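Local coordinates for NmrA family protein (Shigella flexneri 2a, PDB 3QVO) that is of unknown function but has a Rossmann fold of the NmrA family and probably binds NAD(P), at residues D180-K191 against H214-P224; V117-S125 against L163-L173. All blocks are in the same frame, centred on the assembly; numbering follows the deposited sequence.

Contact 1: D180-K191 against H214-P224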
loop_
_atom_site.group_PDB
_atom_site.type_symbol
_atom_site.label_atom_id
_atom_site.label_comp_id
_atom_site.label_asym_id
_atom_site.label_seq_id
_atom_site.Cartn_x
_atom_site.Cartn_y
_atom_site.Cartn_z
ATOM N N ASP A 180 8.953 -13.385 6.017
ATOM C CA ASP A 180 8.401 -14.744 6.139
ATOM C C ASP A 180 6.877 -14.667 6.001
ATOM O O ASP A 180 6.170 -14.222 6.914
ATOM C CB ASP A 180 8.821 -15.370 7.484
ATOM C CG ASP A 180 8.476 -16.855 7.590
ATOM O OD1 ASP A 180 8.088 -17.457 6.571
ATOM O OD2 ASP A 180 8.586 -17.434 8.700
ATOM N N TYR A 181 6.369 -15.063 4.843
ATOM C CA TYR A 181 4.960 -14.872 4.577
ATOM C C TYR A 181 4.392 -15.837 3.566
ATOM O O TYR A 181 5.125 -16.580 2.891
ATOM C CB TYR A 181 4.679 -13.429 4.162
ATOM C CG TYR A 181 5.171 -13.040 2.787
ATOM C CD1 TYR A 181 4.430 -13.322 1.645
ATOM C CD2 TYR A 181 6.369 -12.360 2.632
ATOM C CE1 TYR A 181 4.887 -12.963 0.390
ATOM C CE2 TYR A 181 6.833 -11.990 1.377
ATOM C CZ TYR A 181 6.089 -12.292 0.262
ATOM O OH TYR A 181 6.564 -11.907 -0.974
ATOM N N GLU A 182 3.061 -15.833 3.535
ATOM C CA GLU A 182 2.248 -16.618 2.613
ATOM C C GLU A 182 0.959 -15.836 2.397
ATOM O O GLU A 182 0.617 -14.976 3.199
ATOM C CB GLU A 182 1.974 -18.030 3.150
ATOM C CG GLU A 182 1.108 -18.108 4.412
ATOM C CD GLU A 182 1.026 -19.523 4.993
ATOM O OE1 GLU A 182 1.541 -20.471 4.349
ATOM O OE2 GLU A 182 0.456 -19.678 6.096
ATOM N N LEU A 183 0.267 -16.151 1.309
ATOM C CA LEU A 183 -0.812 -15.357 0.803
ATOM C C LEU A 183 -2.081 -16.161 0.714
ATOM O O LEU A 183 -2.057 -17.329 0.352
ATOM C CB LEU A 183 -0.462 -14.913 -0.612
ATOM C CG LEU A 183 0.853 -14.164 -0.766
ATOM C CD1 LEU A 183 1.145 -13.967 -2.249
ATOM C CD2 LEU A 183 0.766 -12.835 -0.016
ATOM N N THR A 184 -3.199 -15.511 0.997
ATOM C CA THR A 184 -4.506 -16.138 0.939
ATOM C C THR A 184 -5.328 -15.286 0.027
ATOM O O THR A 184 -5.134 -14.057 -0.013
ATOM C CB THR A 184 -5.179 -16.165 2.328
ATOM O OG1 THR A 184 -4.996 -14.900 2.974
ATOM C CG2 THR A 184 -4.592 -17.263 3.198
ATOM N N SER A 185 -6.250 -15.906 -0.706
ATOM C CA SER A 185 -7.086 -15.159 -1.637
ATOM C C SER A 185 -8.308 -14.497 -0.948
ATOM O O SER A 185 -8.582 -14.715 0.259
ATOM C CB SER A 185 -7.494 -16.053 -2.811
ATOM O OG SER A 185 -8.365 -17.077 -2.382
ATOM N N ARG A 186 -9.047 -13.730 -1.744
ATOM C CA ARG A 186 -10.119 -12.842 -1.278
ATOM C C ARG A 186 -11.143 -13.466 -0.356
ATOM O O ARG A 186 -11.537 -12.862 0.628
ATOM C CB ARG A 186 -10.867 -12.265 -2.481
ATOM C CG ARG A 186 -11.906 -11.237 -2.145
ATOM C CD ARG A 186 -12.672 -10.889 -3.400
ATOM N NE ARG A 186 -13.503 -9.692 -3.269
ATOM C CZ ARG A 186 -14.628 -9.635 -2.576
ATOM N NH1 ARG A 186 -15.071 -10.675 -1.870
ATOM N NH2 ARG A 186 -15.281 -8.502 -2.525
ATOM N N ASN A 187 -11.615 -14.650 -0.691
ATOM C CA ASN A 187 -12.679 -15.278 0.098
ATOM C C ASN A 187 -12.178 -16.416 0.966
ATOM O O ASN A 187 -12.932 -17.287 1.287
ATOM C CB ASN A 187 -13.790 -15.764 -0.838
ATOM C CG ASN A 187 -14.236 -14.685 -1.812
ATOM O OD1 ASN A 187 -14.411 -13.523 -1.445
ATOM N ND2 ASN A 187 -14.399 -15.061 -3.060
ATOM N N GLU A 188 -10.894 -16.419 1.314
ATOM C CA GLU A 188 -10.320 -17.438 2.186
ATOM C C GLU A 188 -10.096 -16.751 3.511
ATOM O O GLU A 188 -9.845 -15.566 3.533
ATOM C CB GLU A 188 -8.944 -17.947 1.702
ATOM C CG GLU A 188 -8.912 -18.797 0.402
ATOM C CD GLU A 188 -7.519 -19.420 0.128
ATOM O OE1 GLU A 188 -6.695 -18.849 -0.652
ATOM O OE2 GLU A 188 -7.246 -20.492 0.723
ATOM N N PRO A 189 -10.142 -17.507 4.617
ATOM C CA PRO A 189 -9.729 -16.925 5.887
ATOM C C PRO A 189 -8.211 -16.758 5.933
ATOM O O PRO A 189 -7.491 -17.467 5.248
ATOM C CB PRO A 189 -10.191 -17.968 6.929
ATOM C CG PRO A 189 -10.474 -19.240 6.149
ATOM C CD PRO A 189 -10.248 -18.969 4.678
ATOM N N PHE A 190 -7.744 -15.806 6.726
ATOM C CA PHE A 190 -6.341 -15.702 7.069
ATOM C C PHE A 190 -5.834 -17.043 7.651
ATOM O O PHE A 190 -6.402 -17.501 8.595
ATOM C CB PHE A 190 -6.171 -14.629 8.152
ATOM C CG PHE A 190 -6.191 -13.230 7.642
ATOM C CD1 PHE A 190 -5.096 -12.712 6.969
ATOM C CD2 PHE A 190 -7.274 -12.414 7.850
ATOM C CE1 PHE A 190 -5.093 -11.410 6.514
ATOM C CE2 PHE A 190 -7.294 -11.103 7.373
ATOM C CZ PHE A 190 -6.188 -10.603 6.716
ATOM N N LYS A 191 -4.769 -17.626 7.095
ATOM C CA LYS A 191 -4.076 -18.784 7.674
ATOM C C LYS A 191 -3.147 -18.432 8.824
ATOM O O LYS A 191 -2.449 -19.318 9.356
ATOM C CB LYS A 191 -3.217 -19.508 6.627
ATOM C CG LYS A 191 -3.995 -20.007 5.425
ATOM C CD LYS A 191 -3.103 -20.820 4.475
ATOM C CE LYS A 191 -3.771 -20.955 3.092
ATOM N NZ LYS A 191 -3.607 -22.311 2.499
ATOM N N HIS A 214 0.010 -10.418 -9.501
ATOM C CA HIS A 214 -1.088 -10.172 -8.610
ATOM C C HIS A 214 -2.089 -9.114 -9.056
ATOM O O HIS A 214 -2.731 -8.492 -8.211
ATOM C CB HIS A 214 -0.534 -9.866 -7.217
ATOM C CG HIS A 214 0.328 -10.953 -6.665
ATOM N ND1 HIS A 214 -0.148 -12.219 -6.419
ATOM C CD2 HIS A 214 1.629 -10.959 -6.293
ATOM C CE1 HIS A 214 0.826 -12.962 -5.922
ATOM N NE2 HIS A 214 1.910 -12.216 -5.822
ATOM N N ILE A 215 -2.244 -8.914 -10.366
ATOM C CA ILE A 215 -3.242 -7.963 -10.887
ATOM C C ILE A 215 -4.637 -8.538 -10.716
ATOM O O ILE A 215 -4.854 -9.687 -11.023
ATOM C CB ILE A 215 -3.060 -7.676 -12.367
ATOM C CG1 ILE A 215 -1.813 -6.801 -12.574
ATOM C CG2 ILE A 215 -4.325 -7.001 -12.930
ATOM C CD1 ILE A 215 -1.384 -6.609 -14.070
ATOM N N GLY A 216 -5.564 -7.744 -10.170
ATOM C CA GLY A 216 -6.950 -8.190 -9.928
ATOM C C GLY A 216 -7.173 -8.979 -8.654
ATOM O O GLY A 216 -8.226 -9.563 -8.481
ATOM N N GLU A 217 -6.204 -8.989 -7.747
ATOM C CA GLU A 217 -6.301 -9.808 -6.533
ATOM C C GLU A 217 -6.468 -9.004 -5.263
ATOM O O GLU A 217 -6.079 -7.842 -5.186
ATOM C CB GLU A 217 -5.062 -10.700 -6.386
ATOM C CG GLU A 217 -4.947 -11.720 -7.510
ATOM C CD GLU A 217 -3.674 -12.549 -7.472
ATOM O OE1 GLU A 217 -2.878 -12.421 -6.522
ATOM O OE2 GLU A 217 -3.471 -13.349 -8.402
ATOM N N ASN A 218 -6.983 -9.686 -4.239
ATOM C CA ASN A 218 -7.287 -9.085 -2.960
ATOM C C ASN A 218 -6.820 -10.092 -1.904
ATOM O O ASN A 218 -7.548 -10.999 -1.500
ATOM C CB ASN A 218 -8.785 -8.816 -2.906
ATOM C CG ASN A 218 -9.201 -8.023 -1.705
ATOM O OD1 ASN A 218 -8.483 -7.936 -0.710
ATOM N ND2 ASN A 218 -10.381 -7.441 -1.787
ATOM N N ILE A 219 -5.582 -9.906 -1.470
ATOM C CA ILE A 219 -4.743 -10.959 -0.905
ATOM C C ILE A 219 -4.491 -10.713 0.567
ATOM O O ILE A 219 -4.047 -9.629 0.950
ATOM C CB ILE A 219 -3.345 -10.877 -1.551
ATOM C CG1 ILE A 219 -3.395 -10.961 -3.062
ATOM C CG2 ILE A 219 -2.411 -11.928 -1.006
ATOM C CD1 ILE A 219 -2.105 -10.451 -3.667
ATOM N N GLY A 220 -4.735 -11.729 1.394
ATOM C CA GLY A 220 -4.288 -11.703 2.777
ATOM C C GLY A 220 -2.834 -12.130 2.861
ATOM O O GLY A 220 -2.391 -13.001 2.098
ATOM N N ILE A 221 -2.090 -11.519 3.787
ATOM C CA ILE A 221 -0.678 -11.820 3.986
ATOM C C ILE A 221 -0.456 -12.182 5.467
ATOM O O ILE A 221 -0.697 -11.373 6.359
ATOM C CB ILE A 221 0.234 -10.598 3.642
ATOM C CG1 ILE A 221 -0.205 -9.883 2.358
ATOM C CG2 ILE A 221 1.713 -11.016 3.494
ATOM C CD1 ILE A 221 0.268 -8.390 2.313
ATOM N N ASN A 222 0.002 -13.400 5.722
ATOM C CA ASN A 222 0.370 -13.804 7.084
ATOM C C ASN A 222 1.704 -14.588 7.163
ATOM O O ASN A 222 2.107 -15.237 6.213
ATOM C CB ASN A 222 -0.752 -14.649 7.695
ATOM C CG ASN A 222 -0.805 -16.038 7.114
ATOM O OD1 ASN A 222 -1.450 -16.253 6.093
ATOM N ND2 ASN A 222 -0.104 -16.991 7.750
ATOM N N GLN A 223 2.351 -14.533 8.324
ATOM C CA GLN A 223 3.517 -15.343 8.615
ATOM C C GLN A 223 3.041 -16.790 8.777
ATOM O O GLN A 223 1.985 -17.016 9.364
ATOM C CB GLN A 223 4.164 -14.813 9.899
ATOM C CG GLN A 223 5.449 -15.474 10.358
ATOM C CD GLN A 223 6.145 -14.669 11.482
ATOM O OE1 GLN A 223 6.260 -13.417 11.422
ATOM N NE2 GLN A 223 6.618 -15.386 12.509
ATOM N N PRO A 224 3.760 -17.765 8.206
ATOM C CA PRO A 224 3.325 -19.143 8.375
ATOM C C PRO A 224 3.485 -19.618 9.804
ATOM O O PRO A 224 4.392 -19.164 10.502
ATOM C CB PRO A 224 4.272 -19.935 7.469
ATOM C CG PRO A 224 4.789 -18.958 6.480
ATOM C CD PRO A 224 4.808 -17.638 7.182
HETATM O O HOH W 1 6.555 -11.975 9.126
HETATM O O HOH W 2 -7.794 -12.718 -4.764
#
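Glu182 and Asn222 face each other in an antiparallel hydrogen-bonded pair, and their side chains also meet. With CG lodged between backbone N and carbonyl carbon (chi1 66°), the Glu182 chain runs out extended and slants across Asn222. Its OE2 takes a hydrogen bond from Asn222 ND2 at 3.2 Å through the anti lone pair. The carboxylate and amide planes are 62° apart. Asn222 ND2 also donates to Gln223 O, whereas Asn222 OD1 is buried without a polar partner. Pro224 runs antiparallel to the Glu182 side chain.

On the Leu183 side the contacts are mostly between carbons. Leu183 crosses Ile219 obliquely, with Leu183 CD2 tight against Ile219 CG2 at 3.4 Å, and its CD1 reaches His214 CE1. His214 ND1 donates to Glu217 OE1. Tyr181 and Ile221 project together. Leu203 of helix 197-209 packs against Tyr181, Leu183 and Ile221.

Gly220 leaves room for Thr184 OG1, which sits 3.3 Å from Gly220 CA and makes a weak hydrogen bond to Gly220 O, and for Phe190, whose CE1 approaches the same CA. Backbone bonds join Thr184 and Gly220 both ways. This short antiparallel strand pair, 182-184 with 217-222, adds to the otherwise parallel sheet of a Rossmann fold.

Contact 2: V117-S125 against L163-L173; sequences VKRLIFVLS and LEYTILRPAWL
Arg119 reaches across to Glu164 and Thr166 on the neighbouring parallel strand. Its CB and CG pass near Glu164 O. The chain then bends at chi2 (72°), bringing CD to 3.3 Å from Glu164 O and 3.8 Å from Glu164 CB, the side chains crossing at about a right angle. NE turns to the backbone oxygen of Pro211. At the tip, NH1 and NH2 both donate to Thr166 OG1, at 2.9 Å from NH1 and 3.0 Å from NH2. The hydroxyl lies at the guanidinium edge, only 7° out of its plane. NH2 also bonds to Glu164 O, from above the carbonyl plane. Leu120 N meets this oxygen from the opposite face.

The strands keep parallel register from Arg119 with Glu164 to Val123 with Leu168, and Leu124 N bonds onward to Leu168 O. On the Arg119 face, Ile121 CG2 lies 3.9 Å from Leu168 CD1, their side chains side by side. Val123 CG1 touches Pro170 CG, these side chains crossing at a near right angle. A water bridges Leu124 O and Pro170 O.

Thr166 OG1 also makes a probable hydrogen bond to His214 O. The contact thus has polar bonds at the Arg119 end and mostly aliphatic contacts at Ile121, Val123 and Leu168. The positive guanidinium is probably solvated by neutral oxygens of Thr166, Glu164 and Pro211, as Arg119 NE stays 5.3 Å from Glu164 OE1.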
loop_
_atom_site.group_PDB
_atom_site.type_symbol
_atom_site.label_atom_id
_atom_site.label_comp_id
_atom_site.label_asym_id
_atom_site.label_seq_id
_atom_site.Cartn_x
_atom_site.Cartn_y
_atom_site.Cartn_z
ATOM N N VAL A 117 -3.070 6.803 -15.178
ATOM C CA VAL A 117 -2.283 5.829 -14.437
ATOM C C VAL A 117 -3.176 4.657 -14.118
ATOM O O VAL A 117 -4.319 4.877 -13.712
ATOM C CB VAL A 117 -1.804 6.444 -13.128
ATOM C CG1 VAL A 117 -0.895 5.494 -12.396
ATOM C CG2 VAL A 117 -1.102 7.828 -13.427
ATOM N N LYS A 118 -2.672 3.425 -14.301
ATOM C CA LYS A 118 -3.468 2.211 -14.165
ATOM C C LYS A 118 -3.160 1.310 -12.962
ATOM O O LYS A 118 -4.045 0.586 -12.508
ATOM C CB LYS A 118 -3.277 1.350 -15.418
ATOM C CG LYS A 118 -3.900 1.893 -16.678
ATOM C CD LYS A 118 -3.512 1.062 -17.901
ATOM C CE LYS A 118 -4.270 1.538 -19.179
ATOM N NZ LYS A 118 -4.115 3.028 -19.435
ATOM N N ARG A 119 -1.900 1.275 -12.518
ATOM C CA ARG A 119 -1.427 0.241 -11.598
ATOM C C ARG A 119 -1.382 0.719 -10.163
ATOM O O ARG A 119 -0.613 1.652 -9.845
ATOM C CB ARG A 119 -0.046 -0.270 -12.027
ATOM C CG ARG A 119 0.366 -1.543 -11.304
ATOM C CD ARG A 119 -0.406 -2.736 -11.775
ATOM N NE ARG A 119 0.039 -3.955 -11.112
ATOM C CZ ARG A 119 -0.471 -4.461 -9.997
ATOM N NH1 ARG A 119 0.035 -5.564 -9.516
ATOM N NH2 ARG A 119 -1.502 -3.910 -9.383
ATOM N N LEU A 120 -2.202 0.079 -9.311
ATOM C CA LEU A 120 -2.376 0.436 -7.908
ATOM C C LEU A 120 -2.115 -0.724 -6.975
ATOM O O LEU A 120 -2.648 -1.835 -7.164
ATOM C CB LEU A 120 -3.819 0.923 -7.676
ATOM C CG LEU A 120 -4.275 1.254 -6.240
ATOM C CD1 LEU A 120 -3.508 2.485 -5.654
ATOM C CD2 LEU A 120 -5.785 1.454 -6.205
ATOM N N ILE A 121 -1.290 -0.474 -5.959
ATOM C CA ILE A 121 -1.063 -1.420 -4.852
ATOM C C ILE A 121 -1.608 -0.716 -3.629
ATOM O O ILE A 121 -1.155 0.386 -3.297
ATOM C CB ILE A 121 0.441 -1.739 -4.657
ATOM C CG1 ILE A 121 1.027 -2.279 -5.958
ATOM C CG2 ILE A 121 0.622 -2.740 -3.528
ATOM C CD1 ILE A 121 2.558 -2.408 -5.980
ATOM N N PHE A 122 -2.628 -1.296 -3.002
ATOM C CA PHE A 122 -3.360 -0.609 -1.966
ATOM C C PHE A 122 -3.447 -1.494 -0.710
ATOM O O PHE A 122 -4.008 -2.614 -0.737
ATOM C CB PHE A 122 -4.748 -0.246 -2.482
ATOM C CG PHE A 122 -5.470 0.859 -1.687
ATOM C CD1 PHE A 122 -6.111 0.587 -0.510
ATOM C CD2 PHE A 122 -5.543 2.158 -2.169
ATOM C CE1 PHE A 122 -6.799 1.600 0.183
ATOM C CE2 PHE A 122 -6.208 3.167 -1.486
ATOM C CZ PHE A 122 -6.831 2.895 -0.319
ATOM N N VAL A 123 -2.883 -0.972 0.371
ATOM C CA VAL A 123 -2.817 -1.691 1.650
ATOM C C VAL A 123 -3.977 -1.322 2.486
ATOM O O VAL A 123 -4.210 -0.134 2.729
ATOM C CB VAL A 123 -1.531 -1.399 2.429
ATOM C CG1 VAL A 123 -1.536 -2.191 3.790
ATOM C CG2 VAL A 123 -0.345 -1.817 1.601
ATOM N N LEU A 124 -4.738 -2.336 2.909
ATOM C CA LEU A 124 -5.791 -2.124 3.889
ATOM C C LEU A 124 -5.466 -2.854 5.177
ATOM O O LEU A 124 -5.630 -4.086 5.296
ATOM C CB LEU A 124 -7.171 -2.528 3.345
ATOM C CG LEU A 124 -7.766 -1.573 2.289
ATOM C CD1 LEU A 124 -8.862 -2.275 1.485
ATOM C CD2 LEU A 124 -8.307 -0.284 2.935
ATOM N N SER A 125 -5.079 -2.052 6.163
ATOM C CA SER A 125 -4.622 -2.522 7.450
ATOM C C SER A 125 -5.264 -1.641 8.485
ATOM O O SER A 125 -5.216 -0.428 8.346
ATOM C CB SER A 125 -3.086 -2.365 7.522
ATOM O OG SER A 125 -2.572 -2.773 8.767
ATOM N N LEU A 163 -9.217 -0.514 -12.641
ATOM C CA LEU A 163 -7.794 -0.252 -12.576
ATOM C C LEU A 163 -7.093 -1.592 -12.457
ATOM O O LEU A 163 -7.705 -2.585 -12.135
ATOM C CB LEU A 163 -7.423 0.666 -11.387
ATOM C CG LEU A 163 -7.922 2.120 -11.405
ATOM C CD1 LEU A 163 -7.775 2.813 -10.054
ATOM C CD2 LEU A 163 -7.197 2.962 -12.459
ATOM N N GLU A 164 -5.790 -1.592 -12.693
ATOM C CA GLU A 164 -4.975 -2.784 -12.517
ATOM C C GLU A 164 -4.535 -2.795 -11.050
ATOM O O GLU A 164 -3.488 -2.244 -10.711
ATOM C CB GLU A 164 -3.786 -2.776 -13.498
ATOM C CG GLU A 164 -4.172 -3.141 -14.954
ATOM C CD GLU A 164 -3.039 -2.961 -15.983
ATOM O OE1 GLU A 164 -2.056 -2.226 -15.713
ATOM O OE2 GLU A 164 -3.144 -3.559 -17.092
ATOM N N TYR A 165 -5.355 -3.384 -10.190
ATOM C CA TYR A 165 -5.171 -3.255 -8.753
ATOM C C TYR A 165 -4.628 -4.503 -8.109
ATOM O O TYR A 165 -4.764 -5.581 -8.616
ATOM C CB TYR A 165 -6.495 -2.856 -8.059
ATOM C CG TYR A 165 -7.558 -3.936 -8.075
ATOM C CD1 TYR A 165 -7.563 -4.928 -7.121
ATOM C CD2 TYR A 165 -8.544 -3.957 -9.044
ATOM C CE1 TYR A 165 -8.495 -5.924 -7.145
ATOM C CE2 TYR A 165 -9.496 -4.939 -9.083
ATOM C CZ TYR A 165 -9.465 -5.937 -8.118
ATOM O OH TYR A 165 -10.400 -6.943 -8.081
ATOM N N THR A 166 -3.967 -4.322 -6.988
ATOM C CA THR A 166 -3.731 -5.387 -6.052
ATOM C C THR A 166 -4.071 -4.802 -4.680
ATOM O O THR A 166 -3.514 -3.776 -4.288
ATOM C CB THR A 166 -2.293 -5.821 -6.054
ATOM O OG1 THR A 166 -1.852 -6.142 -7.397
ATOM C CG2 THR A 166 -2.096 -7.000 -5.085
ATOM N N ILE A 167 -5.006 -5.426 -3.972
ATOM C CA ILE A 167 -5.353 -5.019 -2.611
ATOM C C ILE A 167 -4.618 -5.987 -1.717
ATOM O O ILE A 167 -4.628 -7.189 -1.957
ATOM C CB ILE A 167 -6.904 -5.087 -2.336
ATOM C CG1 ILE A 167 -7.619 -4.004 -3.139
ATOM C CG2 ILE A 167 -7.205 -4.914 -0.877
ATOM C CD1 ILE A 167 -9.104 -4.267 -3.455
ATOM N N LEU A 168 -3.971 -5.453 -0.694
ATOM C CA LEU A 168 -3.154 -6.233 0.183
ATOM C C LEU A 168 -3.726 -6.067 1.553
ATOM O O LEU A 168 -3.919 -4.925 2.013
ATOM C CB LEU A 168 -1.694 -5.763 0.188
ATOM C CG LEU A 168 -0.858 -5.873 -1.078
ATOM C CD1 LEU A 168 0.601 -5.477 -0.779
ATOM C CD2 LEU A 168 -0.939 -7.290 -1.633
ATOM N N ARG A 169 -3.957 -7.211 2.194
ATOM C CA ARG A 169 -4.641 -7.308 3.483
ATOM C C ARG A 169 -3.793 -8.042 4.475
ATOM O O ARG A 169 -3.818 -9.254 4.496
ATOM C CB ARG A 169 -5.963 -8.078 3.329
ATOM C CG ARG A 169 -7.069 -7.211 2.839
ATOM C CD ARG A 169 -8.276 -7.970 2.405
ATOM N NE ARG A 169 -8.040 -9.188 1.637
ATOM C CZ ARG A 169 -8.076 -10.422 2.115
ATOM N NH1 ARG A 169 -8.286 -10.638 3.403
ATOM N NH2 ARG A 169 -7.890 -11.455 1.300
ATOM N N PRO A 170 -3.012 -7.308 5.275
ATOM C CA PRO A 170 -2.107 -7.911 6.236
ATOM C C PRO A 170 -2.691 -8.199 7.592
ATOM O O PRO A 170 -3.484 -7.401 8.116
ATOM C CB PRO A 170 -0.997 -6.868 6.397
ATOM C CG PRO A 170 -1.597 -5.597 5.945
ATOM C CD PRO A 170 -2.627 -5.932 4.940
ATOM N N ALA A 171 -2.223 -9.318 8.146
ATOM C CA ALA A 171 -2.501 -9.740 9.472
ATOM C C ALA A 171 -1.883 -8.717 10.394
ATOM O O ALA A 171 -1.367 -7.698 9.932
ATOM C CB ALA A 171 -1.940 -11.142 9.707
ATOM N N TRP A 172 -1.968 -8.979 11.695
ATOM C CA TRP A 172 -1.462 -8.060 12.727
ATOM C C TRP A 172 0.023 -7.774 12.488
ATOM O O TRP A 172 0.830 -8.687 12.401
ATOM C CB TRP A 172 -1.694 -8.646 14.139
ATOM C CG TRP A 172 -1.685 -7.640 15.296
ATOM C CD1 TRP A 172 -2.694 -6.786 15.640
ATOM C CD2 TRP A 172 -0.642 -7.440 16.286
ATOM N NE1 TRP A 172 -2.345 -6.057 16.764
ATOM C CE2 TRP A 172 -1.092 -6.434 17.173
ATOM C CE3 TRP A 172 0.628 -8.003 16.495
ATOM C CZ2 TRP A 172 -0.316 -5.976 18.252
ATOM C CZ3 TRP A 172 1.400 -7.542 17.569
ATOM C CH2 TRP A 172 0.920 -6.544 18.434
ATOM N N LEU A 173 0.369 -6.502 12.398
ATOM C CA LEU A 173 1.709 -6.111 12.038
ATOM C C LEU A 173 2.674 -6.177 13.197
ATOM O O LEU A 173 2.408 -5.610 14.245
ATOM C CB LEU A 173 1.685 -4.706 11.439
ATOM C CG LEU A 173 1.014 -4.636 10.063
ATOM C CD1 LEU A 173 0.783 -3.209 9.671
ATOM C CD2 LEU A 173 1.839 -5.355 9.005
HETATM O O HOH W 3 -5.800 -6.274 6.765
#

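In the fold
Contact 2 lies deep in the fold, its centre about 5 Å from the centre of the chain, and half of its touching residues are buried. Contact 1 is nearer the surface, its centre about 14 Å from the centre of the chain, and ends in exposed loops. Both belong to one sheet. Strand 164-174 of contact 2 neighbours strand 217-222 of contact 1, and helix 197-209 packs on side chains from both. Asn218 OD1 and Arg169 NE link the two in a probable hydrogen bond. Contact 2 is a long parallel ladder whose arginine chemistry is backbone- and hydroxyl-directed. Contact 1 is a shorter antiparallel pair with a hydrogen bond from an amide to a carboxylate near the sheet's margin.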